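Local coordinates for protein fatty acid amide hydrolase (Candida albicans, PDB 6KVR) that probably hydrolyses monocarboxylic acid amides to the carboxylate and ammonium, as a member of the amidase signature family, at residues K30-K33 and Y34-D37; E123-I126 and D127-L130. All coordinates share one frame; numbering follows the deposited sequence.

Interaction 1: residues K30-K33 and Y34-D37; sequences KVEK and YRQD
K33 and D37 meet through the charged ends of their side chains, one helical turn apart, in a worked case of an i to i+4 salt bridge. NZ of K33 lies 3.1 Å from OD2 of D37 and uses the syn lone pair of that oxygen. The lysine does not run straight: CG leaves anti to the backbone N, and a bend at chi2 (73°) turns CD and CE back along the carboxylate, so that the aliphatic chain as well as the amine lies against D37. On this exposed surface the bridge is probably softened by solvent.

V31 and R35 meet by van der Waals contact. The methyl CG1 of V31 sits over one face of the R35 guanidinium, offset toward its rim and 3.5 Å from CZ. The chain of R35, extended from CG to NE, carries the guanidinium there, and the carbonyl oxygens of F216 and N215 hold NE and NH2. E32 adds a looser touch, CG to NH1.

The backbone bonds are those of a regular alpha-helix: the amides of Y34, R35, Q36 and D37 donate to the carbonyls of K30, V31, E32 and K33, with R35 N to V31 O at 2.8 Å.

All of this belongs to helix 20-40, whose inner side faces the loops bearing V173, I176 and F216. V31 rests on V173, and the Y34 ring packs among I176, H169 and M122, the last of these just before strand 123-124 in the chain, with F216 edge-to-face.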
ATOM      1  N   LYS A  30       7.384 -39.138  -7.342  1.00 29.52           N
ATOM      2  CA  LYS A  30       6.827 -38.396  -6.212  1.00 29.72           C
ATOM      3  C   LYS A  30       5.399 -37.947  -6.483  1.00 29.62           C
ATOM      4  O   LYS A  30       4.582 -37.883  -5.556  1.00 30.37           O
ATOM      5  CB  LYS A  30       7.701 -37.184  -5.893  1.00 30.44           C
ATOM      6  CG  LYS A  30       9.190 -37.457  -5.995  1.00 31.34           C
ATOM      7  CD  LYS A  30       9.972 -36.340  -5.349  1.00 35.82           C
ATOM      8  CE  LYS A  30      11.453 -36.568  -5.485  1.00 39.34           C
ATOM      9  NZ  LYS A  30      11.982 -36.929  -4.152  1.00 48.25           N
ATOM     10  N   VAL A  31       5.081 -37.633  -7.742  1.00 28.04           N
ATOM     11  CA  VAL A  31       3.720 -37.233  -8.095  1.00 25.26           C
ATOM     12  C   VAL A  31       2.760 -38.405  -7.942  1.00 26.91           C
ATOM     13  O   VAL A  31       1.670 -38.266  -7.369  1.00 29.30           O
ATOM     14  CB  VAL A  31       3.680 -36.656  -9.522  1.00 29.79           C
ATOM     15  CG1 VAL A  31       2.238 -36.340  -9.941  1.00 29.78           C
ATOM     16  CG2 VAL A  31       4.537 -35.423  -9.618  1.00 25.84           C
ATOM     17  N   GLU A  32       3.160 -39.585  -8.429  1.00 31.60           N
ATOM     18  CA  GLU A  32       2.301 -40.768  -8.322  1.00 28.69           C
ATOM     19  C   GLU A  32       1.994 -41.120  -6.867  1.00 26.09           C
ATOM     20  O   GLU A  32       0.846 -41.429  -6.525  1.00 33.57           O
ATOM     21  CB  GLU A  32       2.956 -41.944  -9.050  1.00 30.59           C
ATOM     22  CG  GLU A  32       3.179 -41.674 -10.542  1.00 34.41           C
ATOM     23  CD  GLU A  32       4.030 -42.742 -11.229  1.00 49.07           C
ATOM     24  OE1 GLU A  32       3.948 -42.869 -12.475  1.00 48.36           O
ATOM     25  OE2 GLU A  32       4.803 -43.436 -10.523  1.00 52.62           O
ATOM     26  N   LYS A  33       3.001 -41.079  -5.993  1.00 25.61           N
ATOM     27  CA  LYS A  33       2.746 -41.244  -4.564  1.00 28.09           C
ATOM     28  C   LYS A  33       1.730 -40.219  -4.061  1.00 31.01           C
ATOM     29  O   LYS A  33       0.816 -40.561  -3.299  1.00 30.94           O
ATOM     30  CB  LYS A  33       4.072 -41.136  -3.806  1.00 38.04           C
ATOM     31  CG  LYS A  33       3.971 -41.071  -2.288  1.00 38.99           C
ATOM     32  CD  LYS A  33       3.586 -42.408  -1.672  1.00 42.10           C
ATOM     33  CE  LYS A  33       3.850 -42.375  -0.168  1.00 41.84           C
ATOM     34  NZ  LYS A  33       4.000 -40.957   0.340  1.00 44.02           N
ATOM     35  N   TYR A  34       1.861 -38.957  -4.497  1.00 31.21           N
ATOM     36  CA  TYR A  34       0.912 -37.922  -4.086  1.00 30.42           C
ATOM     37  C   TYR A  34      -0.500 -38.251  -4.560  1.00 29.40           C
ATOM     38  O   TYR A  34      -1.480 -38.016  -3.838  1.00 29.86           O
ATOM     39  CB  TYR A  34       1.362 -36.563  -4.632  1.00 29.88           C
ATOM     40  CG  TYR A  34       0.601 -35.335  -4.138  1.00 30.73           C
ATOM     41  CD1 TYR A  34      -0.573 -34.916  -4.755  1.00 30.66           C
ATOM     42  CD2 TYR A  34       1.095 -34.559  -3.101  1.00 31.21           C
ATOM     43  CE1 TYR A  34      -1.243 -33.776  -4.334  1.00 31.69           C
ATOM     44  CE2 TYR A  34       0.428 -33.420  -2.662  1.00 32.41           C
ATOM     45  CZ  TYR A  34      -0.739 -33.026  -3.283  1.00 34.98           C
ATOM     46  OH  TYR A  34      -1.393 -31.883  -2.845  1.00 32.58           O
ATOM     47  N   ARG A  35      -0.624 -38.780  -5.780  1.00 31.43           N
ATOM     48  CA  ARG A  35      -1.938 -39.161  -6.290  1.00 32.21           C
ATOM     49  C   ARG A  35      -2.505 -40.337  -5.511  1.00 33.99           C
ATOM     50  O   ARG A  35      -3.699 -40.355  -5.172  1.00 31.73           O
ATOM     51  CB  ARG A  35      -1.846 -39.509  -7.773  1.00 30.38           C
ATOM     52  CG  ARG A  35      -1.492 -38.353  -8.668  1.00 28.98           C
ATOM     53  CD  ARG A  35      -1.303 -38.838 -10.088  1.00 31.31           C
ATOM     54  NE  ARG A  35      -0.776 -37.810 -10.976  1.00 28.06           N
ATOM     55  CZ  ARG A  35      -0.020 -38.069 -12.033  1.00 36.02           C
ATOM     56  NH1 ARG A  35       0.355 -39.304 -12.324  1.00 32.74           N
ATOM     57  NH2 ARG A  35       0.373 -37.066 -12.814  1.00 31.38           N
ATOM     58  N   GLN A  36      -1.657 -41.324  -5.207  1.00 32.59           N
ATOM     59  CA  GLN A  36      -2.123 -42.484  -4.452  1.00 34.07           C
ATOM     60  C   GLN A  36      -2.543 -42.084  -3.049  1.00 34.25           C
ATOM     61  O   GLN A  36      -3.534 -42.604  -2.521  1.00 33.15           O
ATOM     62  CB  GLN A  36      -1.034 -43.561  -4.409  1.00 34.24           C
ATOM     63  CG  GLN A  36      -1.512 -44.907  -3.886  1.00 33.44           C
ATOM     64  CD  GLN A  36      -2.782 -45.381  -4.573  1.00 36.98           C
ATOM     65  OE1 GLN A  36      -2.823 -45.514  -5.797  1.00 38.23           O
ATOM     66  NE2 GLN A  36      -3.834 -45.615  -3.789  1.00 33.91           N
ATOM     67  N   ASP A  37      -1.819 -41.134  -2.440  1.00 32.18           N
ATOM     68  CA  ASP A  37      -2.183 -40.681  -1.103  1.00 29.51           C
ATOM     69  C   ASP A  37      -3.558 -40.024  -1.099  1.00 31.11           C
ATOM     70  O   ASP A  37      -4.309 -40.164  -0.129  1.00 30.40           O
ATOM     71  CB  ASP A  37      -1.124 -39.714  -0.561  1.00 38.17           C
ATOM     72  CG  ASP A  37       0.145 -40.428  -0.094  1.00 45.21           C
ATOM     73  OD1 ASP A  37       0.078 -41.642   0.231  1.00 47.53           O
ATOM     74  OD2 ASP A  37       1.217 -39.774  -0.063  1.00 41.72           O
TER

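Interaction 2: residues E123-I126 and D127-L130; sequences ELFI and DEGL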
ATOM      1  N   GLU A 123      -5.743 -32.619  -1.573  1.00 28.33           N
ATOM      2  CA  GLU A 123      -5.399 -33.282  -0.328  1.00 28.52           C
ATOM      3  C   GLU A 123      -6.671 -33.412   0.490  1.00 30.12           C
ATOM      4  O   GLU A 123      -7.471 -32.475   0.566  1.00 33.63           O
ATOM      5  CB  GLU A 123      -4.331 -32.511   0.467  1.00 29.33           C
ATOM      6  CG  GLU A 123      -2.881 -32.846   0.088  1.00 37.24           C
ATOM      7  CD  GLU A 123      -1.858 -32.452   1.171  1.00 41.01           C
ATOM      8  OE1 GLU A 123      -0.687 -32.911   1.099  1.00 38.24           O
ATOM      9  OE2 GLU A 123      -2.226 -31.676   2.085  1.00 32.16           O
ATOM     10  N   LEU A 124      -6.862 -34.582   1.083  1.00 31.46           N
ATOM     11  CA  LEU A 124      -8.005 -34.847   1.940  1.00 29.30           C
ATOM     12  C   LEU A 124      -7.484 -35.362   3.265  1.00 25.19           C
ATOM     13  O   LEU A 124      -6.588 -36.207   3.289  1.00 30.07           O
ATOM     14  CB  LEU A 124      -8.927 -35.880   1.310  1.00 35.61           C
ATOM     15  CG  LEU A 124     -10.099 -35.384   0.481  1.00 36.18           C
ATOM     16  CD1 LEU A 124     -10.798 -36.595  -0.150  1.00 30.98           C
ATOM     17  CD2 LEU A 124     -11.031 -34.623   1.384  1.00 29.58           C
ATOM     18  N   PHE A 125      -8.010 -34.834   4.364  1.00 25.59           N
ATOM     19  CA  PHE A 125      -7.596 -35.334   5.669  1.00 25.64           C
ATOM     20  C   PHE A 125      -8.814 -35.283   6.594  1.00 32.95           C
ATOM     21  O   PHE A 125      -8.862 -34.531   7.578  1.00 30.32           O
ATOM     22  CB  PHE A 125      -6.388 -34.590   6.253  1.00 30.67           C
ATOM     23  CG  PHE A 125      -6.317 -33.116   5.931  1.00 27.61           C
ATOM     24  CD1 PHE A 125      -5.813 -32.669   4.711  1.00 32.67           C
ATOM     25  CD2 PHE A 125      -6.678 -32.173   6.883  1.00 30.58           C
ATOM     26  CE1 PHE A 125      -5.705 -31.285   4.431  1.00 30.27           C
ATOM     27  CE2 PHE A 125      -6.579 -30.801   6.624  1.00 28.55           C
ATOM     28  CZ  PHE A 125      -6.093 -30.356   5.391  1.00 30.62           C
ATOM     29  N   ILE A 126      -9.801 -36.135   6.268  1.00 31.08           N
ATOM     30  CA  ILE A 126     -11.070 -36.143   6.995  1.00 29.06           C
ATOM     31  C   ILE A 126     -10.848 -36.561   8.442  1.00 29.60           C
ATOM     32  O   ILE A 126     -11.481 -36.026   9.360  1.00 28.02           O
ATOM     33  CB  ILE A 126     -12.083 -37.066   6.284  1.00 35.65           C
ATOM     34  CG1 ILE A 126     -12.327 -36.607   4.841  1.00 38.98           C
ATOM     35  CG2 ILE A 126     -13.403 -37.129   7.046  1.00 32.79           C
ATOM     36  CD1 ILE A 126     -12.716 -35.150   4.716  1.00 37.20           C
ATOM     37  N   ASP A 127      -9.942 -37.522   8.666  1.00 30.44           N
ATOM     38  CA  ASP A 127      -9.663 -38.000  10.019  1.00 32.52           C
ATOM     39  C   ASP A 127      -9.111 -36.883  10.906  1.00 38.60           C
ATOM     40  O   ASP A 127      -9.568 -36.698  12.045  1.00 38.99           O
ATOM     41  CB  ASP A 127      -8.694 -39.183   9.957  1.00 36.68           C
ATOM     42  CG  ASP A 127      -7.430 -38.865   9.158  1.00 51.83           C
ATOM     43  OD1 ASP A 127      -6.470 -39.682   9.186  1.00 59.74           O
ATOM     44  OD2 ASP A 127      -7.394 -37.802   8.495  1.00 55.34           O
ATOM     45  N   GLU A 128      -8.130 -36.119  10.402  1.00 33.45           N
ATOM     46  CA  GLU A 128      -7.633 -34.988  11.177  1.00 31.89           C
ATOM     47  C   GLU A 128      -8.729 -33.965  11.398  1.00 31.15           C
ATOM     48  O   GLU A 128      -8.821 -33.364  12.472  1.00 32.45           O
ATOM     49  CB  GLU A 128      -6.448 -34.336  10.478  1.00 31.21           C
ATOM     50  CG  GLU A 128      -5.258 -35.244  10.242  1.00 40.00           C
ATOM     51  CD  GLU A 128      -4.186 -34.547   9.427  1.00 42.23           C
ATOM     52  OE1 GLU A 128      -3.986 -33.333   9.641  1.00 39.64           O
ATOM     53  OE2 GLU A 128      -3.559 -35.197   8.567  1.00 41.84           O
ATOM     54  N   GLY A 129      -9.562 -33.738  10.381  1.00 34.29           N
ATOM     55  CA  GLY A 129     -10.701 -32.857  10.565  1.00 30.22           C
ATOM     56  C   GLY A 129     -11.591 -33.310  11.707  1.00 34.84           C
ATOM     57  O   GLY A 129     -11.997 -32.501  12.546  1.00 33.12           O
ATOM     58  N   LEU A 130     -11.876 -34.616  11.772  1.00 34.69           N
ATOM     59  CA  LEU A 130     -12.729 -35.149  12.835  1.00 36.93           C
ATOM     60  C   LEU A 130     -12.144 -34.850  14.214  1.00 36.52           C
ATOM     61  O   LEU A 130     -12.852 -34.386  15.118  1.00 33.06           O
ATOM     62  CB  LEU A 130     -12.925 -36.661  12.636  1.00 31.55           C
ATOM     63  CG  LEU A 130     -13.842 -37.324  13.674  1.00 37.54           C
ATOM     64  CD1 LEU A 130     -15.165 -36.561  13.774  1.00 33.61           C
ATOM     65  CD2 LEU A 130     -14.070 -38.828  13.405  1.00 34.16           C
TER
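F125 and E128 touch three residues apart, where the chain passes from an extended strand into a helix. The side chain of E128 can be followed outward from this start. Its CB lies 3.8 Å from the carbonyl O of F125, still close to the backbone. CG, placed anti to its own carbonyl carbon (chi1 -59°), reaches CB of F125 at 4.2 Å, and the extended chain beyond it carries the carboxylate across the phenylalanine at a slant. CD comes next to the same CB. At the tip the two oxygens part: OE2 stays 3.7 Å from F125 CB, whereas OE1 comes obliquely to CD2 of F125 at 4.0 Å, the ring plane being turned 27° from that of the carboxylate. OE1 also forms a salt bridge with K166, and the K166 amine makes a cation-pi contact with the F125 ring, so the same lysine partners both groups.

F125 holds the N-cap position of helix 126-143, which follows directly on strand 123-124 at an edge of the mixed amidase sheet. The first turn is closed by G129 N, bonded at 3.0 Å to F125 O, and by L130 N, bonded to I126 O.

D127 folds back over this opening turn. With CG set between the backbone N and the carbonyl carbon (chi1 53°), OD2 accepts a hydrogen bond from N of E128 at 2.6 Å, the N-H arriving from above the carboxylate plane. The same oxygen lies 3.5 Å from C of F125. A negative charge beside the first amides of a helix would be favoured by the helix dipole. I126 and L130 turn to helix 100-118, where both press on F104.

From the N terminus, the chain first completes interaction 1 inside helix 20-40, then passes through the short helices and helix 100-118 before interaction 2 forms where strand 123-124 gives way to helix 126-143. Neither contact closes a long loop, since each joins adjoining segments of continuous chain; they stand in series, without nesting or crossing. The centres of interaction 1 and interaction 2 are about 17 Å apart. They nevertheless meet directly: OH of Y34 packs 3.4 Å from CG of E123. That touch sets the N-terminal helix against an outermost strand of the sheet. Y34 and F125 each lie about 11 Å, side chain to side chain, from K158, a predicted charge-relay residue.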